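Local coordinates for protein malonyl CoA reductase (malonate semialdehyde-forming) (PDB 2EP5) that probably catalyses the NADPH-dependent reduction of malonyl-CoA to 3-oxopropanoate (malonate semialdehyde), as a member of the aspartate-semialdehyde dehydrogenase family, at residues K4-L9 with Y29-K34; V16-V21 with D48-I53; V78-S83 with I103-A108; N276-P281 with T340-K345. All blocks are in the same frame, centred on the assembly; numbering follows the deposited sequence.

Contact 1 (K4-L9 with Y29-K34)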
loop_
_atom_site.group_PDB
_atom_site.type_symbol
_atom_site.label_atom_id
_atom_site.label_comp_id
_atom_site.label_asym_id
_atom_site.label_seq_id
_atom_site.Cartn_x
_atom_site.Cartn_y
_atom_site.Cartn_z
ATOM N N LYS A 4 -27.164 34.030 -12.847
ATOM C CA LYS A 4 -26.330 32.917 -13.262
ATOM C C LYS A 4 -25.506 33.136 -14.526
ATOM O O LYS A 4 -25.939 33.798 -15.460
ATOM C CB LYS A 4 -27.192 31.661 -13.425
ATOM C CG LYS A 4 -27.375 30.862 -12.136
ATOM C CD LYS A 4 -28.080 31.661 -11.050
ATOM C CE LYS A 4 -28.069 30.922 -9.711
ATOM N NZ LYS A 4 -28.701 29.572 -9.767
ATOM N N ILE A 5 -24.300 32.578 -14.524
ATOM C CA ILE A 5 -23.399 32.636 -15.667
ATOM C C ILE A 5 -23.356 31.190 -16.152
ATOM O O ILE A 5 -22.945 30.290 -15.416
ATOM C CB ILE A 5 -21.971 33.084 -15.262
ATOM C CG1 ILE A 5 -21.964 34.570 -14.909
ATOM C CG2 ILE A 5 -21.001 32.844 -16.401
ATOM C CD1 ILE A 5 -22.792 34.924 -13.701
ATOM N N LYS A 6 -23.800 30.968 -17.383
ATOM C CA LYS A 6 -23.834 29.625 -17.949
ATOM C C LYS A 6 -22.474 29.135 -18.428
ATOM O O LYS A 6 -21.808 29.794 -19.224
ATOM C CB LYS A 6 -24.849 29.587 -19.089
ATOM C CG LYS A 6 -26.272 29.824 -18.608
ATOM C CD LYS A 6 -27.271 29.823 -19.748
ATOM C CE LYS A 6 -28.694 29.749 -19.211
ATOM N NZ LYS A 6 -28.970 30.772 -18.153
ATOM N N VAL A 7 -22.064 27.969 -17.942
ATOM C CA VAL A 7 -20.775 27.406 -18.325
ATOM C C VAL A 7 -20.867 25.980 -18.868
ATOM O O VAL A 7 -21.832 25.257 -18.611
ATOM C CB VAL A 7 -19.793 27.407 -17.126
ATOM C CG1 VAL A 7 -19.684 28.817 -16.545
ATOM C CG2 VAL A 7 -20.254 26.407 -16.058
ATOM N N SER A 8 -19.864 25.589 -19.644
ATOM C CA SER A 8 -19.804 24.235 -20.177
ATOM C C SER A 8 -18.466 23.675 -19.694
ATOM O O SER A 8 -17.586 24.436 -19.299
ATOM C CB SER A 8 -19.859 24.242 -21.703
ATOM O OG SER A 8 -18.670 24.755 -22.258
ATOM N N LEU A 9 -18.314 22.357 -19.721
ATOM C CA LEU A 9 -17.081 21.730 -19.256
ATOM C C LEU A 9 -16.520 20.690 -20.223
ATOM O O LEU A 9 -17.183 19.694 -20.527
ATOM C CB LEU A 9 -17.319 21.081 -17.890
ATOM C CG LEU A 9 -16.138 20.355 -17.228
ATOM C CD1 LEU A 9 -15.023 21.349 -16.911
ATOM C CD2 LEU A 9 -16.611 19.652 -15.954
ATOM N N TYR A 29 -23.512 31.172 -8.547
ATOM C CA TYR A 29 -23.903 31.747 -9.836
ATOM C C TYR A 29 -23.410 31.043 -11.103
ATOM O O TYR A 29 -23.915 31.313 -12.191
ATOM C CB TYR A 29 -23.510 33.226 -9.908
ATOM C CG TYR A 29 -22.100 33.536 -9.471
ATOM C CD1 TYR A 29 -21.795 33.723 -8.125
ATOM C CD2 TYR A 29 -21.073 33.670 -10.405
ATOM C CE1 TYR A 29 -20.503 34.040 -7.721
ATOM C CE2 TYR A 29 -19.779 33.986 -10.011
ATOM C CZ TYR A 29 -19.502 34.171 -8.672
ATOM O OH TYR A 29 -18.229 34.510 -8.276
ATOM N N LEU A 30 -22.427 30.160 -10.976
ATOM C CA LEU A 30 -21.918 29.426 -12.132
ATOM C C LEU A 30 -22.845 28.235 -12.378
ATOM O O LEU A 30 -22.880 27.303 -11.582
ATOM C CB LEU A 30 -20.489 28.942 -11.858
ATOM C CG LEU A 30 -19.293 29.689 -12.465
ATOM C CD1 LEU A 30 -19.567 31.173 -12.576
ATOM C CD2 LEU A 30 -18.060 29.418 -11.615
ATOM N N GLU A 31 -23.595 28.273 -13.476
ATOM C CA GLU A 31 -24.535 27.206 -13.811
ATOM C C GLU A 31 -24.037 26.287 -14.924
ATOM O O GLU A 31 -24.063 26.646 -16.106
ATOM C CB GLU A 31 -25.887 27.806 -14.212
ATOM C CG GLU A 31 -26.919 26.781 -14.689
ATOM C CD GLU A 31 -28.311 27.380 -14.868
ATOM O OE1 GLU A 31 -28.418 28.494 -15.426
ATOM O OE2 GLU A 31 -29.301 26.732 -14.458
ATOM N N LEU A 32 -23.599 25.095 -14.535
ATOM C CA LEU A 32 -23.097 24.114 -15.484
ATOM C C LEU A 32 -24.268 23.553 -16.280
ATOM O O LEU A 32 -25.132 22.857 -15.733
ATOM C CB LEU A 32 -22.368 22.993 -14.741
ATOM C CG LEU A 32 -21.855 21.820 -15.578
ATOM C CD1 LEU A 32 -20.899 22.328 -16.651
ATOM C CD2 LEU A 32 -21.168 20.806 -14.663
ATOM N N VAL A 33 -24.295 23.860 -17.574
ATOM C CA VAL A 33 -25.375 23.404 -18.430
ATOM C C VAL A 33 -24.928 22.426 -19.498
ATOM O O VAL A 33 -25.763 21.817 -20.164
ATOM C CB VAL A 33 -26.069 24.590 -19.121
ATOM C CG1 VAL A 33 -26.561 25.581 -18.074
ATOM C CG2 VAL A 33 -25.108 25.264 -20.098
ATOM N N LYS A 34 -23.618 22.276 -19.663
ATOM C CA LYS A 34 -23.084 21.360 -20.673
ATOM C C LYS A 34 -21.749 20.729 -20.294
ATOM O O LYS A 34 -20.819 21.406 -19.855
ATOM C CB LYS A 34 -22.929 22.074 -22.028
ATOM C CG LYS A 34 -24.241 22.362 -22.739
ATOM C CD LYS A 34 -24.032 23.159 -24.005
ATOM C CE LYS A 34 -25.344 23.324 -24.745
ATOM N NZ LYS A 34 -25.164 24.045 -26.026
#
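K4 starts the parallel pairing of strands 5-10 and 30-36 in this beta-alpha-beta unit: its CA lies 3.1 Å from Y29 O, a CA-H...O contact beside the true bond that I5 N makes to the same oxygen (2.7 Å). I5 then points to the buried face. Its CD1 meets the Y29 ring at CD2 (3.9 Å), the two side chains running alongside each other, while its carbonyl accepts from E31 N. K6 turns to the other, more exposed face, where a long polar chain suits. A bend at chi4 (51°) brings NZ back beside E31 OE1, at 3.6 Å a loose salt bridge. V7 returns to the buried face with I5, its N bonded to E31 O and its O to V33 N. CG1 touches L30 CG, and CG2 packs against L32. After V7 the register slips by one residue: S8 pairs with K34 through a beta bulge, and a small serine fits where its CB comes 3.8 Å from K34 CB. L9 N closes the run on K34 O, and L9 CB rests on L32 CD1 (4.0 Å). Five backbone bonds therefore carry the pairing. Aliphatic side chains line the buried face, and the K6-E31 attraction on the outer face, being long, probably adds only modestly.

Contact 2 (V16-V21 with D48-I53)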
loop_
_atom_site.group_PDB
_atom_site.type_symbol
_atom_site.label_atom_id
_atom_site.label_comp_id
_atom_site.label_asym_id
_atom_site.label_seq_id
_atom_site.Cartn_x
_atom_site.Cartn_y
_atom_site.Cartn_z
ATOM N N VAL A 16 -10.087 15.417 -12.718
ATOM C CA VAL A 16 -10.249 16.860 -12.553
ATOM C C VAL A 16 -11.650 17.271 -12.990
ATOM O O VAL A 16 -12.280 18.135 -12.377
ATOM C CB VAL A 16 -9.198 17.646 -13.364
ATOM C CG1 VAL A 16 -9.576 19.125 -13.420
ATOM C CG2 VAL A 16 -7.822 17.472 -12.721
ATOM N N GLY A 17 -12.141 16.625 -14.041
ATOM C CA GLY A 17 -13.475 16.921 -14.529
ATOM C C GLY A 17 -14.546 16.614 -13.498
ATOM O O GLY A 17 -15.442 17.426 -13.266
ATOM N N GLN A 18 -14.460 15.444 -12.868
ATOM C CA GLN A 18 -15.453 15.064 -11.871
ATOM C C GLN A 18 -15.393 15.999 -10.673
ATOM O O GLN A 18 -16.424 16.345 -10.107
ATOM C CB GLN A 18 -15.257 13.602 -11.448
ATOM C CG GLN A 18 -15.392 12.623 -12.623
ATOM C CD GLN A 18 -15.380 11.167 -12.190
ATOM O OE1 GLN A 18 -15.097 10.268 -12.992
ATOM N NE2 GLN A 18 -15.699 10.923 -10.924
ATOM N N LYS A 19 -14.192 16.422 -10.289
ATOM C CA LYS A 19 -14.047 17.361 -9.175
ATOM C C LYS A 19 -14.803 18.651 -9.509
ATOM O O LYS A 19 -15.556 19.177 -8.693
ATOM C CB LYS A 19 -12.574 17.713 -8.943
ATOM C CG LYS A 19 -11.900 16.914 -7.850
ATOM C CD LYS A 19 -12.417 17.289 -6.465
ATOM C CE LYS A 19 -11.954 16.263 -5.440
ATOM N NZ LYS A 19 -12.429 16.573 -4.065
ATOM N N MET A 20 -14.587 19.159 -10.717
ATOM C CA MET A 20 -15.237 20.389 -11.143
ATOM C C MET A 20 -16.752 20.228 -11.200
ATOM O O MET A 20 -17.493 21.102 -10.757
ATOM C CB MET A 20 -14.684 20.825 -12.504
ATOM C CG MET A 20 -13.216 21.205 -12.447
ATOM S SD MET A 20 -12.517 21.653 -14.031
ATOM C CE MET A 20 -13.023 23.361 -14.157
ATOM N N VAL A 21 -17.209 19.111 -11.752
ATOM C CA VAL A 21 -18.637 18.855 -11.833
ATOM C C VAL A 21 -19.222 18.912 -10.426
ATOM O O VAL A 21 -20.276 19.510 -10.213
ATOM C CB VAL A 21 -18.928 17.473 -12.454
ATOM C CG1 VAL A 21 -20.377 17.066 -12.193
ATOM C CG2 VAL A 21 -18.686 17.521 -13.953
ATOM N N ASP A 48 -24.506 8.157 -17.697
ATOM C CA ASP A 48 -24.313 6.947 -18.483
ATOM C C ASP A 48 -22.963 6.884 -19.168
ATOM O O ASP A 48 -22.605 5.856 -19.738
ATOM C CB ASP A 48 -25.418 6.813 -19.539
ATOM C CG ASP A 48 -26.780 6.511 -18.929
ATOM O OD1 ASP A 48 -26.869 5.589 -18.094
ATOM O OD2 ASP A 48 -27.766 7.188 -19.287
ATOM N N ALA A 49 -22.206 7.972 -19.108
ATOM C CA ALA A 49 -20.907 8.001 -19.766
ATOM C C ALA A 49 -19.739 8.033 -18.798
ATOM O O ALA A 49 -18.646 7.572 -19.122
ATOM C CB ALA A 49 -20.832 9.201 -20.711
ATOM N N VAL A 50 -19.966 8.575 -17.610
ATOM C CA VAL A 50 -18.903 8.673 -16.624
ATOM C C VAL A 50 -18.815 7.489 -15.669
ATOM O O VAL A 50 -19.800 6.809 -15.390
ATOM C CB VAL A 50 -19.053 9.953 -15.772
ATOM C CG1 VAL A 50 -20.279 9.839 -14.879
ATOM C CG2 VAL A 50 -17.800 10.175 -14.929
ATOM N N LYS A 51 -17.602 7.257 -15.188
ATOM C CA LYS A 51 -17.305 6.216 -14.218
ATOM C C LYS A 51 -17.003 7.047 -12.976
ATOM O O LYS A 51 -15.850 7.406 -12.722
ATOM C CB LYS A 51 -16.064 5.433 -14.648
ATOM C CG LYS A 51 -16.338 4.050 -15.212
ATOM C CD LYS A 51 -16.580 3.037 -14.089
ATOM C CE LYS A 51 -16.556 1.606 -14.626
ATOM N NZ LYS A 51 -16.726 0.574 -13.561
ATOM N N TRP A 52 -18.054 7.373 -12.227
ATOM C CA TRP A 52 -17.929 8.199 -11.035
ATOM C C TRP A 52 -16.825 7.711 -10.109
ATOM O O TRP A 52 -16.784 6.547 -9.698
ATOM C CB TRP A 52 -19.260 8.257 -10.289
ATOM C CG TRP A 52 -19.375 9.419 -9.359
ATOM C CD1 TRP A 52 -19.699 9.375 -8.038
ATOM C CD2 TRP A 52 -19.228 10.808 -9.688
ATOM N NE1 TRP A 52 -19.769 10.647 -7.519
ATOM C CE2 TRP A 52 -19.483 11.546 -8.511
ATOM C CE3 TRP A 52 -18.905 11.500 -10.863
ATOM C CZ2 TRP A 52 -19.425 12.946 -8.473
ATOM C CZ3 TRP A 52 -18.849 12.895 -10.825
ATOM C CH2 TRP A 52 -19.108 13.601 -9.638
ATOM N N ILE A 53 -15.934 8.636 -9.777
ATOM C CA ILE A 53 -14.790 8.345 -8.939
ATOM C C ILE A 53 -14.770 9.229 -7.701
ATOM O O ILE A 53 -14.010 8.980 -6.772
ATOM C CB ILE A 53 -13.495 8.538 -9.773
ATOM C CG1 ILE A 53 -12.713 7.231 -9.790
ATOM C CG2 ILE A 53 -12.690 9.739 -9.270
ATOM C CD1 ILE A 53 -13.468 6.084 -10.414
#
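Q18 and W52 mark the nearest approach of the two backbones, with Q18 CA and W52 CA 7.3 Å apart. Segment 16-21 belongs to helix 15-24, the first helix of the Rossmann-type NAD(P)-binding domain. G17 is the last glycine of a G-x-x-G-x-x-G sequence, which in such folds usually lies at the dinucleotide site. The helix is regular here, M20 N bonding to V16 O and V21 N to G17 O. Segment 48-53, by contrast, leaves a weakly bonded helical end and continues as a loop, so the contact depends on side chains rather than on paired backbone. Q18 carries most of it, its chain extended beyond CG so that the amide reaches across to the loop. That amide is nearly parallel to the indole of W52, the planes 7° apart, and lies over one face toward the rim. The two side chains slide past each other in opposite directions, which brings the aliphatic part of Q18 against the ring as well: CB is 3.7 Å from W52 CZ3. A glutamine suits the place, since its flat end can lie against an aromatic ring while remaining polar enough to sit beside loop peptides. V50 meets it from the opposite direction, V50 CG2 coming 3.8 Å from Q18 CD. Y46 touches Q18, V21 and W52, and I58 packs on V50 and W52, which extends the contact beyond the two segments. About one helical turn beyond Q18, V21 makes a lighter touch, its CG1 lying 4.5 Å from W52 CH2.

Contact 3 (V78-S83 with I103-A108)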
loop_
_atom_site.group_PDB
_atom_site.type_symbol
_atom_site.label_atom_id
_atom_site.label_comp_id
_atom_site.label_asym_id
_atom_site.label_seq_id
_atom_site.Cartn_x
_atom_site.Cartn_y
_atom_site.Cartn_z
ATOM N N VAL A 78 -23.265 29.117 -24.441
ATOM C CA VAL A 78 -22.539 29.161 -23.176
ATOM C C VAL A 78 -21.803 30.482 -22.978
ATOM O O VAL A 78 -21.250 31.042 -23.920
ATOM C CB VAL A 78 -21.510 28.009 -23.065
ATOM C CG1 VAL A 78 -20.873 28.022 -21.689
ATOM C CG2 VAL A 78 -22.190 26.672 -23.321
ATOM N N ASP A 79 -21.808 30.975 -21.743
ATOM C CA ASP A 79 -21.135 32.220 -21.415
ATOM C C ASP A 79 -19.628 32.022 -21.352
ATOM O O ASP A 79 -18.868 32.858 -21.838
ATOM C CB ASP A 79 -21.633 32.764 -20.074
ATOM C CG ASP A 79 -22.990 33.434 -20.183
ATOM O OD1 ASP A 79 -23.122 34.387 -20.985
ATOM O OD2 ASP A 79 -23.921 33.011 -19.466
ATOM N N VAL A 80 -19.201 30.918 -20.745
ATOM C CA VAL A 80 -17.781 30.606 -20.621
ATOM C C VAL A 80 -17.556 29.106 -20.742
ATOM O O VAL A 80 -18.329 28.305 -20.221
ATOM C CB VAL A 80 -17.218 31.067 -19.257
ATOM C CG1 VAL A 80 -15.737 30.709 -19.151
ATOM C CG2 VAL A 80 -17.417 32.560 -19.094
ATOM N N VAL A 81 -16.504 28.725 -21.448
ATOM C CA VAL A 81 -16.186 27.319 -21.606
ATOM C C VAL A 81 -15.001 27.005 -20.711
ATOM O O VAL A 81 -13.957 27.653 -20.808
ATOM C CB VAL A 81 -15.798 26.981 -23.044
ATOM C CG1 VAL A 81 -15.536 25.488 -23.165
ATOM C CG2 VAL A 81 -16.900 27.404 -23.995
ATOM N N LEU A 82 -15.179 26.035 -19.818
ATOM C CA LEU A 82 -14.108 25.617 -18.922
ATOM C C LEU A 82 -13.548 24.335 -19.524
ATOM O O LEU A 82 -14.283 23.559 -20.127
ATOM C CB LEU A 82 -14.650 25.348 -17.518
ATOM C CG LEU A 82 -15.543 26.422 -16.894
ATOM C CD1 LEU A 82 -15.708 26.096 -15.426
ATOM C CD2 LEU A 82 -14.940 27.808 -17.054
ATOM N N SER A 83 -12.251 24.109 -19.361
ATOM C CA SER A 83 -11.630 22.931 -19.945
ATOM C C SER A 83 -10.696 22.161 -19.026
ATOM O O SER A 83 -9.839 22.737 -18.348
ATOM C CB SER A 83 -10.863 23.331 -21.210
ATOM O OG SER A 83 -10.303 22.194 -21.847
ATOM N N ILE A 103 -15.120 32.210 -24.996
ATOM C CA ILE A 103 -14.228 32.570 -23.894
ATOM C C ILE A 103 -13.866 31.225 -23.241
ATOM O O ILE A 103 -14.738 30.528 -22.712
ATOM C CB ILE A 103 -14.926 33.449 -22.838
ATOM C CG1 ILE A 103 -15.279 34.816 -23.436
ATOM C CG2 ILE A 103 -14.015 33.612 -21.627
ATOM C CD1 ILE A 103 -15.963 35.746 -22.462
ATOM N N VAL A 104 -12.588 30.858 -23.296
ATOM C CA VAL A 104 -12.134 29.588 -22.740
ATOM C C VAL A 104 -11.157 29.740 -21.579
ATOM O O VAL A 104 -10.185 30.498 -21.673
ATOM C CB VAL A 104 -11.437 28.728 -23.828
ATOM C CG1 VAL A 104 -11.005 27.390 -23.248
ATOM C CG2 VAL A 104 -12.364 28.523 -25.013
ATOM N N VAL A 105 -11.424 29.012 -20.493
ATOM C CA VAL A 105 -10.565 28.991 -19.303
ATOM C C VAL A 105 -10.187 27.516 -19.154
ATOM O O VAL A 105 -11.037 26.665 -18.861
ATOM C CB VAL A 105 -11.307 29.458 -18.034
ATOM C CG1 VAL A 105 -10.345 29.475 -16.849
ATOM C CG2 VAL A 105 -11.890 30.842 -18.247
ATOM N N SER A 106 -8.909 27.219 -19.358
ATOM C CA SER A 106 -8.437 25.843 -19.334
ATOM C C SER A 106 -7.246 25.538 -18.437
ATOM O O SER A 106 -6.359 26.382 -18.257
ATOM C CB SER A 106 -8.101 25.430 -20.771
ATOM O OG SER A 106 -7.240 24.312 -20.800
ATOM N N ASN A 107 -7.223 24.330 -17.868
ATOM C CA ASN A 107 -6.093 23.946 -17.035
ATOM C C ASN A 107 -5.177 22.957 -17.751
ATOM O O ASN A 107 -4.292 22.364 -17.143
ATOM C CB ASN A 107 -6.541 23.419 -15.646
ATOM C CG ASN A 107 -7.597 22.307 -15.710
ATOM O OD1 ASN A 107 -8.587 22.347 -14.971
ATOM N ND2 ASN A 107 -7.382 21.311 -16.561
ATOM N N ALA A 108 -5.386 22.792 -19.054
ATOM C CA ALA A 108 -4.543 21.908 -19.866
ATOM C C ALA A 108 -3.299 22.706 -20.260
ATOM O O ALA A 108 -3.367 23.918 -20.436
ATOM C CB ALA A 108 -5.289 21.452 -21.108
HETATM O O HOH W 1 -17.866 32.520 -24.400
#
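V81 and I103 open the hydrogen bonding between the parallel strands 80-83 and 103-106, which flank helix 87-99 in a beta-alpha-beta crossover. V81 N gives a nearly straight bond (174°) to I103 O at 2.8 Å. V81 O in turn accepts from V105 N, and V105 O takes S83 N at 2.9 Å through a bent bond (141°). Beyond the strand end, S83 O is satisfied by N107 N at 3.1 Å. At the other end, where the backbones have not yet paired, a water takes over, donating to D79 O and accepting from I103 N, with 2.8 Å between the water oxygen and I103 N. The D79 carboxylate finds its partner elsewhere, OD2 bonding to K6 N. Serines suit the close pair S83-S106, whose CB atoms are just 3.5 Å apart and leave little room for bulk. Both hydroxyls bond to E94 OE2, so one carboxylate oxygen serves two serines. S106 OG also bonds to K147 NZ and accepts from A108 N at 3.0 Å, forming an ST turn just past the strand end. N107 OD1 pairs with T337 OG1, and the N107 side chain is about 8 Å from that of C151, the predicted acyl-thioester cysteine. Valines, branched at CB, suit the strand interior: V104 faces L97 and V98 of helix 87-99, whereas L82 and V105 pack on helix 334-347, V105 at T337, V341 and M344. On its other edge, strand 80-83 is bonded to strand 5-10.

Contact 4 (N276-P281 with T340-K345)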
loop_
_atom_site.group_PDB
_atom_site.type_symbol
_atom_site.label_atom_id
_atom_site.label_comp_id
_atom_site.label_asym_id
_atom_site.label_seq_id
_atom_site.Cartn_x
_atom_site.Cartn_y
_atom_site.Cartn_z
ATOM N N ASN A 276 -14.205 37.998 -1.132
ATOM C CA ASN A 276 -14.885 36.815 -0.625
ATOM C C ASN A 276 -15.515 36.000 -1.740
ATOM O O ASN A 276 -16.717 35.742 -1.723
ATOM C CB ASN A 276 -15.972 37.215 0.368
ATOM C CG ASN A 276 -15.419 37.932 1.562
ATOM O OD1 ASN A 276 -14.963 39.066 1.456
ATOM N ND2 ASN A 276 -15.439 37.271 2.712
ATOM N N LEU A 277 -14.703 35.598 -2.710
ATOM C CA LEU A 277 -15.209 34.811 -3.820
ATOM C C LEU A 277 -15.535 33.407 -3.303
ATOM O O LEU A 277 -14.780 32.835 -2.513
ATOM C CB LEU A 277 -14.168 34.772 -4.946
ATOM C CG LEU A 277 -13.693 36.152 -5.432
ATOM C CD1 LEU A 277 -12.725 35.990 -6.585
ATOM C CD2 LEU A 277 -14.887 36.993 -5.876
ATOM N N PRO A 278 -16.673 32.840 -3.743
ATOM C CA PRO A 278 -17.144 31.509 -3.343
ATOM C C PRO A 278 -16.127 30.379 -3.263
ATOM O O PRO A 278 -16.214 29.535 -2.370
ATOM C CB PRO A 278 -18.268 31.213 -4.348
ATOM C CG PRO A 278 -18.000 32.144 -5.491
ATOM C CD PRO A 278 -17.532 33.388 -4.806
ATOM N N THR A 279 -15.163 30.362 -4.177
ATOM C CA THR A 279 -14.163 29.302 -4.183
ATOM C C THR A 279 -12.822 29.691 -3.544
ATOM O O THR A 279 -11.891 28.881 -3.501
ATOM C CB THR A 279 -13.942 28.809 -5.619
ATOM O OG1 THR A 279 -15.204 28.412 -6.166
ATOM C CG2 THR A 279 -12.986 27.609 -5.654
ATOM N N ALA A 280 -12.732 30.916 -3.034
ATOM C CA ALA A 280 -11.507 31.387 -2.392
ATOM C C ALA A 280 -11.448 30.993 -0.914
ATOM O O ALA A 280 -12.365 31.286 -0.151
ATOM C CB ALA A 280 -11.403 32.895 -2.512
ATOM N N PRO A 281 -10.364 30.330 -0.487
ATOM C CA PRO A 281 -10.260 29.935 0.924
ATOM C C PRO A 281 -9.983 31.175 1.778
ATOM O O PRO A 281 -9.461 32.163 1.265
ATOM C CB PRO A 281 -9.084 28.965 0.919
ATOM C CG PRO A 281 -8.183 29.569 -0.111
ATOM C CD PRO A 281 -9.150 29.949 -1.234
ATOM N N THR A 340 -10.662 31.153 -10.994
ATOM C CA THR A 340 -10.219 32.085 -12.019
ATOM C C THR A 340 -11.432 32.726 -12.666
ATOM O O THR A 340 -11.438 33.929 -12.919
ATOM C CB THR A 340 -9.355 31.381 -13.090
ATOM O OG1 THR A 340 -8.171 30.857 -12.473
ATOM C CG2 THR A 340 -8.948 32.367 -14.185
ATOM N N VAL A 341 -12.468 31.927 -12.921
ATOM C CA VAL A 341 -13.691 32.461 -13.521
ATOM C C VAL A 341 -14.345 33.458 -12.557
ATOM O O VAL A 341 -14.791 34.532 -12.973
ATOM C CB VAL A 341 -14.729 31.349 -13.859
ATOM C CG1 VAL A 341 -15.963 31.978 -14.489
ATOM C CG2 VAL A 341 -14.127 30.330 -14.815
ATOM N N GLU A 342 -14.391 33.115 -11.272
ATOM C CA GLU A 342 -14.997 34.020 -10.294
ATOM C C GLU A 342 -14.290 35.380 -10.322
ATOM O O GLU A 342 -14.936 36.430 -10.331
ATOM C CB GLU A 342 -14.928 33.420 -8.883
ATOM C CG GLU A 342 -15.378 31.967 -8.816
ATOM C CD GLU A 342 -15.483 31.428 -7.396
ATOM O OE1 GLU A 342 -14.764 31.917 -6.501
ATOM O OE2 GLU A 342 -16.282 30.497 -7.175
ATOM N N VAL A 343 -12.962 35.357 -10.344
ATOM C CA VAL A 343 -12.183 36.589 -10.383
ATOM C C VAL A 343 -12.516 37.414 -11.633
ATOM O O VAL A 343 -12.703 38.628 -11.551
ATOM C CB VAL A 343 -10.663 36.291 -10.381
ATOM C CG1 VAL A 343 -9.887 37.571 -10.652
ATOM C CG2 VAL A 343 -10.245 35.680 -9.044
ATOM N N MET A 344 -12.578 36.744 -12.780
ATOM C CA MET A 344 -12.877 37.401 -14.046
ATOM C C MET A 344 -14.221 38.122 -13.982
ATOM O O MET A 344 -14.355 39.240 -14.475
ATOM C CB MET A 344 -12.880 36.376 -15.186
ATOM C CG MET A 344 -11.501 35.841 -15.563
ATOM S SD MET A 344 -11.567 34.476 -16.751
ATOM C CE MET A 344 -11.760 35.347 -18.302
ATOM N N LYS A 345 -15.218 37.485 -13.374
ATOM C CA LYS A 345 -16.527 38.113 -13.243
ATOM C C LYS A 345 -16.366 39.336 -12.338
ATOM O O LYS A 345 -16.866 40.420 -12.640
ATOM C CB LYS A 345 -17.535 37.128 -12.639
ATOM C CG LYS A 345 -18.917 37.718 -12.365
ATOM C CD LYS A 345 -19.599 38.185 -13.642
ATOM C CE LYS A 345 -20.955 38.830 -13.350
ATOM N NZ LYS A 345 -21.667 39.253 -14.593
#
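E342, on helix 334-347, reaches across to T279 in a type I beta turn that runs from L277 to A280 and is closed by A280 N bonding to L277 O. Just before it, N276 ends the preceding helix as the C-prime residue of a Schellman motif, a positive-phi position that asparagine tolerates well. Starting at CB, the glutamate touches L277 CD1 at 4.1 Å. CG lies anti to the carbonyl carbon (chi1 -47°), and the extended chain beyond it carries the carboxylate out to the turn. CD lies near P278 CG, the two side chains meeting from opposite directions, though this closeness shares the doubt over the place of OE2. OE1 makes the clearest bond, receiving T279 N at 2.8 Å on its syn lone pair, with an angle of 159° at the hydrogen. E342 OE1 also lies 3.3 Å from L277 CB. OE2 is near T279 OG1, a likely second bond, though its modelled place is less certain. A carboxylate suits this spot because it can take both an amide and a hydroxyl from one residue; threonine supplies both, and the proline's fixed phi fits the turn's second position. H27 and Y29 also touch E342, placing it where the turn and helix meet the Rossmann domain. Alongside this polar grip, L277 crosses V343 at about a right angle, L277 CD1 meeting V343 CG2 at 3.5 Å.

In the fold
Contacts 1, 2 and 3 lie in the Rossmann-type NAD(P)-binding domain. Contacts 1 and 3, their centres about 10 Å apart, share one parallel sheet, in which strands 5-10 and 80-83 are neighbours. Contact 2 alternates with contact 1 along the chain: 16-21 falls between the two strands and 48-53 after them; helix 15-24 also packs on L9. Contact 3 follows in series, and contact 4 comes last, its loop 276-281 belonging to the dimerisation domain. Helix 334-347 ties contacts 1, 3 and 4 together: V341 meets L82, V105 and L30, while Y29 touches E342 and P278. The chain's C-terminal helix thus packs against the nucleotide-binding sheet and connects it to the loop of the second domain.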